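Local coordinates for protein signal recognition particle receptor subunit beta (Mus musculus, PDB 2FH5) that binds GTP as part of the signal recognition particle receptor, which helps target nascent secretory proteins to the endoplasmic reticulum membrane, at residues L11-C16 / A99-Q104; D60-E65 / F69-R74. All coordinates share one frame; numbering follows the deposited sequence.

Interaction 1 (L11-C16 / A99-Q104); sequences LFVGLC and AEFLYQ. With GTP (guanosine-5'-triphosphate), chain D.
The start of the P-loop, where strand 9-13 gives way to the GTP-binding turn, is backed by the Phe101 ring of helix 91-110 in this Ras-like GTPase fold. With CG anti to the backbone N (chi1 179°), the phenylalanine reaches off its helix to the end of the strand. Its rim does the touching. CE2 lies 3.3 Å from Gly14 N, and Gly14 N and Leu15 N both sit near the plane of the ring at its edge, so an aromatic edge is set against bare peptide. The CA atoms of Gly14 and Phe101 come nearest, 7.5 Å apart. With phi 154° and psi 169°, any CB on Gly14 would press against the carbonyl oxygen of Val13, so only glycine fits easily. Beside it, Val13 CB comes obliquely to Phe101 CZ at 4.0 Å, a short branched side chain suited to a strand packed under a helix. Leu15 follows the other way along the ring: its CD2 methyl stands 4.2 Å from Phe101 CD2. Around the ring, Phe84 makes a further aromatic contact and Arg68 a cation-pi interaction. Replacing the ring by an alanine here would probably open a gap behind Gly14 and deprive Val13 and Leu15 of their shared apolar partner. The loop's polar groups work elsewhere: Gly14 O accepts a bond from Lys20 NZ, and Leu15 O pairs with Ser18 OG. Cys16 CA is merely near, 3.5 Å from O1G of GTP. The contact between strand end and helix is therefore apolar and shape-driven, with the phosphate chemistry kept to the nucleotide side of the loop.

Interaction 2 (D60-E65 / F69-R74); sequences DLPGHE and FQLLDR. With GTP (guanosine-5'-triphosphate), chain D.
Leu61 and Leu71 both carry CG anti to the carbonyl carbon, with chi1 of -59° and -78°, and these torsions turn their side chains into the same seam between a loop and the helix that follows it. The segment 60-65 begins at the end of strand 55-60 and has the Asp-Leu-Pro-Gly sequence, matching the DxxG (switch II) motif of P-loop GTPases; helix 65-75 comes directly after, so the chain folds back on itself. Leu61 packs mainly against helix backbone: its CD1 methyl is 3.9 Å from Leu72 CA and equally near Leu71 O, while CD2 lies 4.2 Å from Leu71 CB. A long, branched apolar chain suits this place because its two methyls can reach both the Leu71-Leu72 backbone and the Leu71 side chain. Leu71 answers with its own CD1, which meets Pro62 CD at 3.4 Å and CG at 3.8 Å, the two side chains crossing at about a right angle. Proline offers a compact hydrocarbon surface here, and its ring restricts the backbone just before the glycine that meets the nucleotide. Outside the two segments, Leu61 also touches Phe75 and Asp41, and Asp60 OD2 is hydrogen-bonded to Thr21 OG1, a residue of the magnesium site. The loop thus has an apolar side on its helix and a polar side on the GTP. A CB on Gly63 would clash with the gamma-phosphate oxygen O3G, so glycine lets the main chain come close. There Gly63 N donates a hydrogen bond to O3G of GTP, 2.8 Å long and bent to 141° at the hydrogen.

Centred 9 Å apart, interaction 1 and interaction 2 sit at the ends of the inner strands 9-13 and 55-60 of the central sheet, where the loops meet GTP. In chain order the segments run 11-16, 60-65, 69-74 and 99-104, so interaction 2 is a local turn-back within the longer span that interaction 1 closes. The two strands are parallel neighbours, and a probable hydrogen bond joins Phe12 O to Leu61 N at 3.0 Å. On the helical side, Phe69 of helix 65-75 meets Phe101 of helix 91-110, with ring planes nearly perpendicular. The P-loop and the loop bearing Gly63 probably act together in shaping the gamma-phosphate end of the pocket.

Interaction 1 (L11-C16 / A99-Q104)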
ATOM      1  N   LEU B  11     -10.562   8.802  -0.148  1.00 47.53           N
ATOM      2  CA  LEU B  11      -9.835   7.867   0.688  1.00 44.26           C
ATOM      3  C   LEU B  11      -9.856   6.428   0.157  1.00 42.23           C
ATOM      4  O   LEU B  11     -10.916   5.899  -0.169  1.00 47.86           O
ATOM      5  CB  LEU B  11     -10.432   7.888   2.095  1.00 41.51           C
ATOM      6  CG  LEU B  11     -10.650   9.288   2.668  1.00 43.01           C
ATOM      7  CD1 LEU B  11     -11.138   9.167   4.120  1.00 44.20           C
ATOM      8  CD2 LEU B  11      -9.368  10.099   2.591  1.00 43.72           C
ATOM      9  N   PHE B  12      -8.688   5.804   0.040  1.00 38.34           N
ATOM     10  CA  PHE B  12      -8.617   4.407  -0.387  1.00 35.64           C
ATOM     11  C   PHE B  12      -8.365   3.621   0.910  1.00 42.39           C
ATOM     12  O   PHE B  12      -7.377   3.867   1.620  1.00 42.10           O
ATOM     13  CB  PHE B  12      -7.467   4.191  -1.368  1.00 40.76           C
ATOM     14  CG  PHE B  12      -7.722   4.754  -2.735  1.00 45.00           C
ATOM     15  CD1 PHE B  12      -7.723   6.127  -2.953  1.00 48.10           C
ATOM     16  CD2 PHE B  12      -8.015   3.913  -3.802  1.00 50.76           C
ATOM     17  CE1 PHE B  12      -8.019   6.657  -4.219  1.00 47.49           C
ATOM     18  CE2 PHE B  12      -8.309   4.438  -5.066  1.00 51.32           C
ATOM     19  CZ  PHE B  12      -8.309   5.817  -5.269  1.00 45.02           C
ATOM     20  N   VAL B  13      -9.270   2.704   1.233  1.00 38.37           N
ATOM     21  CA  VAL B  13      -9.166   1.932   2.459  1.00 34.27           C
ATOM     22  C   VAL B  13      -9.432   0.485   2.118  1.00 32.74           C
ATOM     23  O   VAL B  13      -9.988   0.206   1.069  1.00 39.78           O
ATOM     24  CB  VAL B  13     -10.215   2.402   3.523  1.00 36.98           C
ATOM     25  CG1 VAL B  13      -9.959   3.869   3.942  1.00 30.51           C
ATOM     26  CG2 VAL B  13     -11.624   2.239   2.963  1.00 38.30           C
ATOM     27  N   GLY B  14      -9.047  -0.435   3.002  1.00 33.44           N
ATOM     28  CA  GLY B  14      -9.247  -1.853   2.747  1.00 28.82           C
ATOM     29  C   GLY B  14      -8.218  -2.649   3.512  1.00 38.79           C
ATOM     30  O   GLY B  14      -7.239  -2.076   4.032  1.00 34.68           O
ATOM     31  N   LEU B  15      -8.412  -3.969   3.571  1.00 36.84           N
ATOM     32  CA  LEU B  15      -7.481  -4.818   4.315  1.00 40.40           C
ATOM     33  C   LEU B  15      -6.104  -4.733   3.694  1.00 40.99           C
ATOM     34  O   LEU B  15      -5.953  -4.240   2.573  1.00 41.04           O
ATOM     35  CB  LEU B  15      -7.926  -6.298   4.321  1.00 36.31           C
ATOM     36  CG  LEU B  15      -9.343  -6.590   4.817  1.00 38.32           C
ATOM     37  CD1 LEU B  15      -9.622  -8.059   4.634  1.00 33.81           C
ATOM     38  CD2 LEU B  15      -9.520  -6.154   6.257  1.00 29.56           C
ATOM     39  N   CYS B  16      -5.108  -5.191   4.440  1.00 40.55           N
ATOM     40  CA  CYS B  16      -3.734  -5.243   3.944  1.00 41.61           C
ATOM     41  C   CYS B  16      -3.731  -6.062   2.672  1.00 38.67           C
ATOM     42  O   CYS B  16      -4.481  -7.028   2.560  1.00 34.74           O
ATOM     43  CB  CYS B  16      -2.830  -5.944   4.950  1.00 40.52           C
ATOM     44  SG  CYS B  16      -2.421  -4.915   6.348  1.00 42.04           S
ATOM     45  N   ALA B  99     -15.995  -7.702   5.558  1.00 46.34           N
ATOM     46  CA  ALA B  99     -17.307  -7.225   6.051  1.00 48.11           C
ATOM     47  C   ALA B  99     -17.197  -6.428   7.354  1.00 45.03           C
ATOM     48  O   ALA B  99     -17.818  -5.382   7.514  1.00 44.01           O
ATOM     49  CB  ALA B  99     -18.270  -8.411   6.252  1.00 46.54           C
ATOM     50  N   GLU B 100     -16.392  -6.928   8.276  1.00 44.15           N
ATOM     51  CA  GLU B 100     -16.198  -6.266   9.558  1.00 50.09           C
ATOM     52  C   GLU B 100     -15.589  -4.873   9.436  1.00 48.01           C
ATOM     53  O   GLU B 100     -15.958  -3.958  10.189  1.00 45.35           O
ATOM     54  CB  GLU B 100     -15.318  -7.138  10.450  1.00 56.36           C
ATOM     55  CG  GLU B 100     -14.877  -6.495  11.730  1.00 73.04           C
ATOM     56  CD  GLU B 100     -14.156  -7.493  12.622  1.00 87.09           C
ATOM     57  OE1 GLU B 100     -14.850  -8.416  13.116  1.00 93.02           O
ATOM     58  OE2 GLU B 100     -12.913  -7.373  12.813  1.00 87.01           O
ATOM     59  N   PHE B 101     -14.651  -4.711   8.501  1.00 41.96           N
ATOM     60  CA  PHE B 101     -14.019  -3.415   8.322  1.00 39.19           C
ATOM     61  C   PHE B 101     -14.989  -2.517   7.559  1.00 37.94           C
ATOM     62  O   PHE B 101     -15.161  -1.359   7.909  1.00 36.86           O
ATOM     63  CB  PHE B 101     -12.686  -3.579   7.575  1.00 42.98           C
ATOM     64  CG  PHE B 101     -11.940  -2.281   7.319  1.00 44.92           C
ATOM     65  CD1 PHE B 101     -12.161  -1.146   8.102  1.00 47.64           C
ATOM     66  CD2 PHE B 101     -11.025  -2.195   6.272  1.00 45.55           C
ATOM     67  CE1 PHE B 101     -11.491   0.065   7.837  1.00 46.64           C
ATOM     68  CE2 PHE B 101     -10.350  -0.996   5.999  1.00 48.64           C
ATOM     69  CZ  PHE B 101     -10.589   0.141   6.785  1.00 40.68           C
ATOM     70  N   LEU B 102     -15.629  -3.053   6.528  1.00 36.45           N
ATOM     71  CA  LEU B 102     -16.589  -2.275   5.752  1.00 42.77           C
ATOM     72  C   LEU B 102     -17.713  -1.748   6.661  1.00 45.91           C
ATOM     73  O   LEU B 102     -18.135  -0.593   6.543  1.00 48.83           O
ATOM     74  CB  LEU B 102     -17.147  -3.128   4.611  1.00 41.06           C
ATOM     75  CG  LEU B 102     -18.192  -2.467   3.722  1.00 42.58           C
ATOM     76  CD1 LEU B 102     -17.642  -1.186   3.096  1.00 37.15           C
ATOM     77  CD2 LEU B 102     -18.643  -3.483   2.670  1.00 34.54           C
ATOM     78  N   TYR B 103     -18.167  -2.589   7.589  1.00 48.62           N
ATOM     79  CA  TYR B 103     -19.199  -2.216   8.568  1.00 50.55           C
ATOM     80  C   TYR B 103     -18.839  -0.897   9.248  1.00 48.33           C
ATOM     81  O   TYR B 103     -19.635   0.040   9.275  1.00 49.72           O
ATOM     82  CB  TYR B 103     -19.314  -3.313   9.633  1.00 55.93           C
ATOM     83  CG  TYR B 103     -20.440  -3.101  10.621  1.00 62.41           C
ATOM     84  CD1 TYR B 103     -21.749  -3.464  10.309  1.00 65.09           C
ATOM     85  CD2 TYR B 103     -20.198  -2.535  11.867  1.00 66.55           C
ATOM     86  CE1 TYR B 103     -22.784  -3.274  11.216  1.00 66.91           C
ATOM     87  CE2 TYR B 103     -21.230  -2.338  12.776  1.00 70.25           C
ATOM     88  CZ  TYR B 103     -22.517  -2.712  12.446  1.00 67.59           C
ATOM     89  OH  TYR B 103     -23.532  -2.549  13.363  1.00 70.60           O
ATOM     90  N   GLN B 104     -17.641  -0.832   9.823  1.00 50.63           N
ATOM     91  CA  GLN B 104     -17.179   0.397  10.462  1.00 51.19           C
ATOM     92  C   GLN B 104     -17.075   1.542   9.456  1.00 50.21           C
ATOM     93  O   GLN B 104     -17.288   2.701   9.813  1.00 49.98           O
ATOM     94  CB  GLN B 104     -15.817   0.195  11.122  1.00 56.54           C
ATOM     95  CG  GLN B 104     -15.875   0.088  12.637  1.00 72.62           C
ATOM     96  CD  GLN B 104     -15.220  -1.199  13.157  1.00 84.40           C
ATOM     97  OE1 GLN B 104     -14.920  -1.327  14.354  1.00 87.75           O
ATOM     98  NE2 GLN B 104     -15.002  -2.161  12.253  1.00 84.43           N
TER
HETATM   99  PG  GTP D 301      -1.354  -2.283   2.785  1.00 36.00           P
HETATM  100  O1G GTP D 301      -0.844  -3.341   3.638  1.00 39.61           O
HETATM  101  O2G GTP D 301      -0.369  -1.181   2.565  1.00 37.02           O
HETATM  102  O3G GTP D 301      -2.695  -1.743   3.327  1.00 49.85           O
HETATM  103  O3B GTP D 301      -1.572  -3.092   1.276  1.00 40.04           O
HETATM  104  PB  GTP D 301      -2.085  -2.464  -0.023  1.00 38.06           P
HETATM  105  O1B GTP D 301      -3.569  -2.600  -0.117  1.00 41.06           O
HETATM  106  O2B GTP D 301      -1.640  -1.031  -0.240  1.00 40.34           O
HETATM  107  O3A GTP D 301      -1.430  -3.480  -1.068  1.00 39.75           O
HETATM  108  PA  GTP D 301      -0.463  -3.193  -2.277  1.00 36.81           P
HETATM  109  O1A GTP D 301      -0.941  -2.143  -3.121  1.00 36.06           O
HETATM  110  O2A GTP D 301       0.933  -2.943  -1.777  1.00 34.64           O
HETATM  111  O5' GTP D 301      -0.652  -4.578  -3.022  1.00 35.00           O
HETATM  112  C5' GTP D 301      -0.234  -5.759  -2.359  1.00 33.36           C
HETATM  113  C4' GTP D 301       0.311  -6.748  -3.388  1.00 33.45           C
HETATM  114  O4' GTP D 301      -0.702  -7.098  -4.356  1.00 34.43           O
HETATM  115  C3' GTP D 301       1.475  -6.206  -4.224  1.00 38.55           C
HETATM  116  O3' GTP D 301       2.473  -7.242  -4.456  1.00 44.29           O
HETATM  117  C2' GTP D 301       0.807  -5.766  -5.494  1.00 38.28           C
HETATM  118  O2' GTP D 301       1.681  -5.596  -6.630  1.00 39.69           O
HETATM  119  C1' GTP D 301      -0.302  -6.800  -5.692  1.00 35.12           C
HETATM  120  N9  GTP D 301      -1.481  -6.302  -6.377  1.00 42.72           N
HETATM  121  C8  GTP D 301      -2.163  -5.112  -6.099  1.00 39.50           C
HETATM  122  N7  GTP D 301      -3.202  -4.972  -6.918  1.00 44.55           N
HETATM  123  C5  GTP D 301      -3.207  -6.104  -7.760  1.00 45.67           C
HETATM  124  C6  GTP D 301      -4.043  -6.532  -8.808  1.00 44.49           C
HETATM  125  O6  GTP D 301      -5.034  -6.006  -9.277  1.00 45.32           O
HETATM  126  N1  GTP D 301      -3.718  -7.761  -9.443  1.00 43.92           N
HETATM  127  C2  GTP D 301      -2.632  -8.534  -9.076  1.00 43.05           C
HETATM  128  N2  GTP D 301      -2.383  -9.690  -9.751  1.00 36.06           N
HETATM  129  N3  GTP D 301      -1.834  -8.119  -8.056  1.00 44.60           N
HETATM  130  C4  GTP D 301      -2.124  -6.918  -7.418  1.00 43.84           C

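Interaction 2 (D60-E65 / F69-R74)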
ATOM      1  N   ASP B  60      -4.067   7.462   0.198  1.00 43.61           N
ATOM      2  CA  ASP B  60      -3.927   6.017   0.368  1.00 42.18           C
ATOM      3  C   ASP B  60      -3.766   5.725   1.848  1.00 38.73           C
ATOM      4  O   ASP B  60      -2.791   6.145   2.427  1.00 43.21           O
ATOM      5  CB  ASP B  60      -2.689   5.567  -0.440  1.00 45.67           C
ATOM      6  CG  ASP B  60      -2.223   4.122  -0.128  1.00 53.98           C
ATOM      7  OD1 ASP B  60      -3.064   3.236   0.127  1.00 50.61           O
ATOM      8  OD2 ASP B  60      -0.983   3.871  -0.164  1.00 62.89           O
ATOM      9  N   LEU B  61      -4.701   5.006   2.463  1.00 40.33           N
ATOM     10  CA  LEU B  61      -4.601   4.709   3.911  1.00 38.55           C
ATOM     11  C   LEU B  61      -4.160   3.280   4.229  1.00 40.45           C
ATOM     12  O   LEU B  61      -4.667   2.329   3.671  1.00 42.91           O
ATOM     13  CB  LEU B  61      -5.936   4.999   4.634  1.00 34.82           C
ATOM     14  CG  LEU B  61      -6.506   6.436   4.560  1.00 40.36           C
ATOM     15  CD1 LEU B  61      -7.771   6.567   5.396  1.00 35.60           C
ATOM     16  CD2 LEU B  61      -5.465   7.430   5.062  1.00 36.60           C
ATOM     17  N   PRO B  62      -3.194   3.121   5.146  1.00 42.30           N
ATOM     18  CA  PRO B  62      -2.701   1.795   5.521  1.00 38.58           C
ATOM     19  C   PRO B  62      -3.835   0.862   5.963  1.00 40.80           C
ATOM     20  O   PRO B  62      -4.728   1.268   6.697  1.00 44.02           O
ATOM     21  CB  PRO B  62      -1.752   2.092   6.681  1.00 35.80           C
ATOM     22  CG  PRO B  62      -1.360   3.490   6.496  1.00 40.27           C
ATOM     23  CD  PRO B  62      -2.623   4.155   6.021  1.00 40.25           C
ATOM     24  N   GLY B  63      -3.787  -0.395   5.545  1.00 39.39           N
ATOM     25  CA  GLY B  63      -4.824  -1.317   5.944  1.00 39.72           C
ATOM     26  C   GLY B  63      -4.561  -2.062   7.243  1.00 40.57           C
ATOM     27  O   GLY B  63      -5.453  -2.747   7.767  1.00 38.00           O
ATOM     28  N   HIS B  64      -3.350  -1.944   7.775  1.00 41.97           N
ATOM     29  CA  HIS B  64      -3.054  -2.647   9.007  1.00 46.48           C
ATOM     30  C   HIS B  64      -4.061  -2.297  10.121  1.00 47.48           C
ATOM     31  O   HIS B  64      -4.428  -1.142  10.300  1.00 44.46           O
ATOM     32  CB  HIS B  64      -1.621  -2.364   9.462  1.00 46.56           C
ATOM     33  CG  HIS B  64      -1.081  -3.420  10.370  1.00 52.11           C
ATOM     34  ND1 HIS B  64      -1.031  -3.272  11.741  1.00 58.79           N
ATOM     35  CD2 HIS B  64      -0.705  -4.698  10.117  1.00 53.81           C
ATOM     36  CE1 HIS B  64      -0.657  -4.413  12.294  1.00 57.14           C
ATOM     37  NE2 HIS B  64      -0.455  -5.296  11.331  1.00 57.88           N
ATOM     38  N   GLU B  65      -4.520  -3.322  10.838  1.00 49.03           N
ATOM     39  CA  GLU B  65      -5.484  -3.185  11.941  1.00 52.38           C
ATOM     40  C   GLU B  65      -5.096  -2.117  12.953  1.00 51.25           C
ATOM     41  O   GLU B  65      -5.937  -1.367  13.407  1.00 56.75           O
ATOM     42  CB  GLU B  65      -5.633  -4.532  12.666  1.00 56.13           C
ATOM     43  CG  GLU B  65      -4.457  -5.539  12.388  1.00 69.58           C
ATOM     44  CD  GLU B  65      -4.569  -6.280  11.020  1.00 74.40           C
ATOM     45  OE1 GLU B  65      -5.537  -7.065  10.827  1.00 79.73           O
ATOM     46  OE2 GLU B  65      -3.697  -6.087  10.140  1.00 64.04           O
ATOM     47  N   PHE B  69      -8.246   2.458  11.587  1.00 51.43           N
ATOM     48  CA  PHE B  69      -9.255   3.373  12.137  1.00 54.85           C
ATOM     49  C   PHE B  69      -8.686   4.688  12.626  1.00 55.36           C
ATOM     50  O   PHE B  69      -9.300   5.737  12.455  1.00 58.67           O
ATOM     51  CB  PHE B  69     -10.035   2.687  13.253  1.00 50.86           C
ATOM     52  CG  PHE B  69     -10.689   1.429  12.809  1.00 50.71           C
ATOM     53  CD1 PHE B  69     -11.673   1.459  11.814  1.00 53.75           C
ATOM     54  CD2 PHE B  69     -10.282   0.200  13.324  1.00 51.86           C
ATOM     55  CE1 PHE B  69     -12.242   0.278  11.329  1.00 51.87           C
ATOM     56  CE2 PHE B  69     -10.842  -0.996  12.851  1.00 50.76           C
ATOM     57  CZ  PHE B  69     -11.824  -0.954  11.851  1.00 52.16           C
ATOM     58  N   GLN B  70      -7.518   4.637  13.239  1.00 54.65           N
ATOM     59  CA  GLN B  70      -6.892   5.855  13.705  1.00 59.03           C
ATOM     60  C   GLN B  70      -6.802   6.827  12.520  1.00 55.83           C
ATOM     61  O   GLN B  70      -7.161   7.998  12.645  1.00 58.28           O
ATOM     62  CB  GLN B  70      -5.493   5.545  14.245  1.00 67.64           C
ATOM     63  CG  GLN B  70      -4.792   6.743  14.861  1.00 81.71           C
ATOM     64  CD  GLN B  70      -3.317   6.824  14.484  1.00 89.63           C
ATOM     65  OE1 GLN B  70      -2.572   5.838  14.602  1.00 92.48           O
ATOM     66  NE2 GLN B  70      -2.885   8.005  14.031  1.00 89.22           N
ATOM     67  N   LEU B  71      -6.346   6.339  11.367  1.00 51.23           N
ATOM     68  CA  LEU B  71      -6.221   7.192  10.182  1.00 49.96           C
ATOM     69  C   LEU B  71      -7.511   7.478   9.426  1.00 49.61           C
ATOM     70  O   LEU B  71      -7.615   8.537   8.813  1.00 48.55           O
ATOM     71  CB  LEU B  71      -5.181   6.634   9.215  1.00 53.33           C
ATOM     72  CG  LEU B  71      -3.742   6.922   9.655  1.00 55.14           C
ATOM     73  CD1 LEU B  71      -2.771   6.020   8.919  1.00 53.73           C
ATOM     74  CD2 LEU B  71      -3.442   8.376   9.402  1.00 56.36           C
ATOM     75  N   LEU B  72      -8.479   6.558   9.438  1.00 46.75           N
ATOM     76  CA  LEU B  72      -9.744   6.844   8.773  1.00 48.31           C
ATOM     77  C   LEU B  72     -10.413   7.968   9.585  1.00 50.88           C
ATOM     78  O   LEU B  72     -10.969   8.909   9.006  1.00 52.42           O
ATOM     79  CB  LEU B  72     -10.654   5.607   8.718  1.00 49.09           C
ATOM     80  CG  LEU B  72     -12.085   5.786   8.148  1.00 49.51           C
ATOM     81  CD1 LEU B  72     -12.074   6.344   6.728  1.00 44.94           C
ATOM     82  CD2 LEU B  72     -12.787   4.456   8.147  1.00 48.38           C
ATOM     83  N   ASP B  73     -10.349   7.882  10.916  1.00 49.65           N
ATOM     84  CA  ASP B  73     -10.927   8.931  11.771  1.00 55.55           C
ATOM     85  C   ASP B  73     -10.288  10.278  11.451  1.00 59.34           C
ATOM     86  O   ASP B  73     -10.979  11.292  11.361  1.00 64.74           O
ATOM     87  CB  ASP B  73     -10.671   8.681  13.260  1.00 56.00           C
ATOM     88  CG  ASP B  73     -11.457   7.505  13.814  1.00 65.85           C
ATOM     89  OD1 ASP B  73     -12.576   7.236  13.307  1.00 64.80           O
ATOM     90  OD2 ASP B  73     -10.955   6.864  14.777  1.00 64.33           O
ATOM     91  N   ARG B  74      -8.966  10.291  11.287  1.00 58.24           N
ATOM     92  CA  ARG B  74      -8.260  11.535  11.016  1.00 55.05           C
ATOM     93  C   ARG B  74      -8.624  12.209   9.695  1.00 51.51           C
ATOM     94  O   ARG B  74      -8.674  13.431   9.625  1.00 51.05           O
ATOM     95  CB  ARG B  74      -6.741  11.315  11.069  1.00 59.01           C
ATOM     96  CG  ARG B  74      -5.953  12.590  10.836  1.00 62.86           C
ATOM     97  CD  ARG B  74      -4.497  12.353  10.490  1.00 68.41           C
ATOM     98  NE  ARG B  74      -3.730  11.831  11.613  1.00 77.11           N
ATOM     99  CZ  ARG B  74      -2.405  11.703  11.612  1.00 83.72           C
ATOM    100  NH1 ARG B  74      -1.699  12.067  10.542  1.00 83.02           N
ATOM    101  NH2 ARG B  74      -1.787  11.201  12.678  1.00 85.08           N
TER
HETATM  102  PG  GTP D 301      -1.354  -2.283   2.785  1.00 36.00           P
HETATM  103  O1G GTP D 301      -0.844  -3.341   3.638  1.00 39.61           O
HETATM  104  O2G GTP D 301      -0.369  -1.181   2.565  1.00 37.02           O
HETATM  105  O3G GTP D 301      -2.695  -1.743   3.327  1.00 49.85           O
HETATM  106  O3B GTP D 301      -1.572  -3.092   1.276  1.00 40.04           O
HETATM  107  PB  GTP D 301      -2.085  -2.464  -0.023  1.00 38.06           P
HETATM  108  O1B GTP D 301      -3.569  -2.600  -0.117  1.00 41.06           O
HETATM  109  O2B GTP D 301      -1.640  -1.031  -0.240  1.00 40.34           O
HETATM  110  O3A GTP D 301      -1.430  -3.480  -1.068  1.00 39.75           O
HETATM  111  PA  GTP D 301      -0.463  -3.193  -2.277  1.00 36.81           P
HETATM  112  O1A GTP D 301      -0.941  -2.143  -3.121  1.00 36.06           O
HETATM  113  O2A GTP D 301       0.933  -2.943  -1.777  1.00 34.64           O
HETATM  114  O5' GTP D 301      -0.652  -4.578  -3.022  1.00 35.00           O
HETATM  115  C5' GTP D 301      -0.234  -5.759  -2.359  1.00 33.36           C
HETATM  116  C4' GTP D 301       0.311  -6.748  -3.388  1.00 33.45           C
HETATM  117  O4' GTP D 301      -0.702  -7.098  -4.356  1.00 34.43           O
HETATM  118  C3' GTP D 301       1.475  -6.206  -4.224  1.00 38.55           C
HETATM  119  O3' GTP D 301       2.473  -7.242  -4.456  1.00 44.29           O
HETATM  120  C2' GTP D 301       0.807  -5.766  -5.494  1.00 38.28           C
HETATM  121  O2' GTP D 301       1.681  -5.596  -6.630  1.00 39.69           O
HETATM  122  C1' GTP D 301      -0.302  -6.800  -5.692  1.00 35.12           C
HETATM  123  N9  GTP D 301      -1.481  -6.302  -6.377  1.00 42.72           N
HETATM  124  C8  GTP D 301      -2.163  -5.112  -6.099  1.00 39.50           C
HETATM  125  N7  GTP D 301      -3.202  -4.972  -6.918  1.00 44.55           N
HETATM  126  C5  GTP D 301      -3.207  -6.104  -7.760  1.00 45.67           C
HETATM  127  C6  GTP D 301      -4.043  -6.532  -8.808  1.00 44.49           C
HETATM  128  O6  GTP D 301      -5.034  -6.006  -9.277  1.00 45.32           O
HETATM  129  N1  GTP D 301      -3.718  -7.761  -9.443  1.00 43.92           N
HETATM  130  C2  GTP D 301      -2.632  -8.534  -9.076  1.00 43.05           C
HETATM  131  N2  GTP D 301      -2.383  -9.690  -9.751  1.00 36.06           N
HETATM  132  N3  GTP D 301      -1.834  -8.119  -8.056  1.00 44.60           N
HETATM  133  C4  GTP D 301      -2.124  -6.918  -7.418  1.00 43.84           C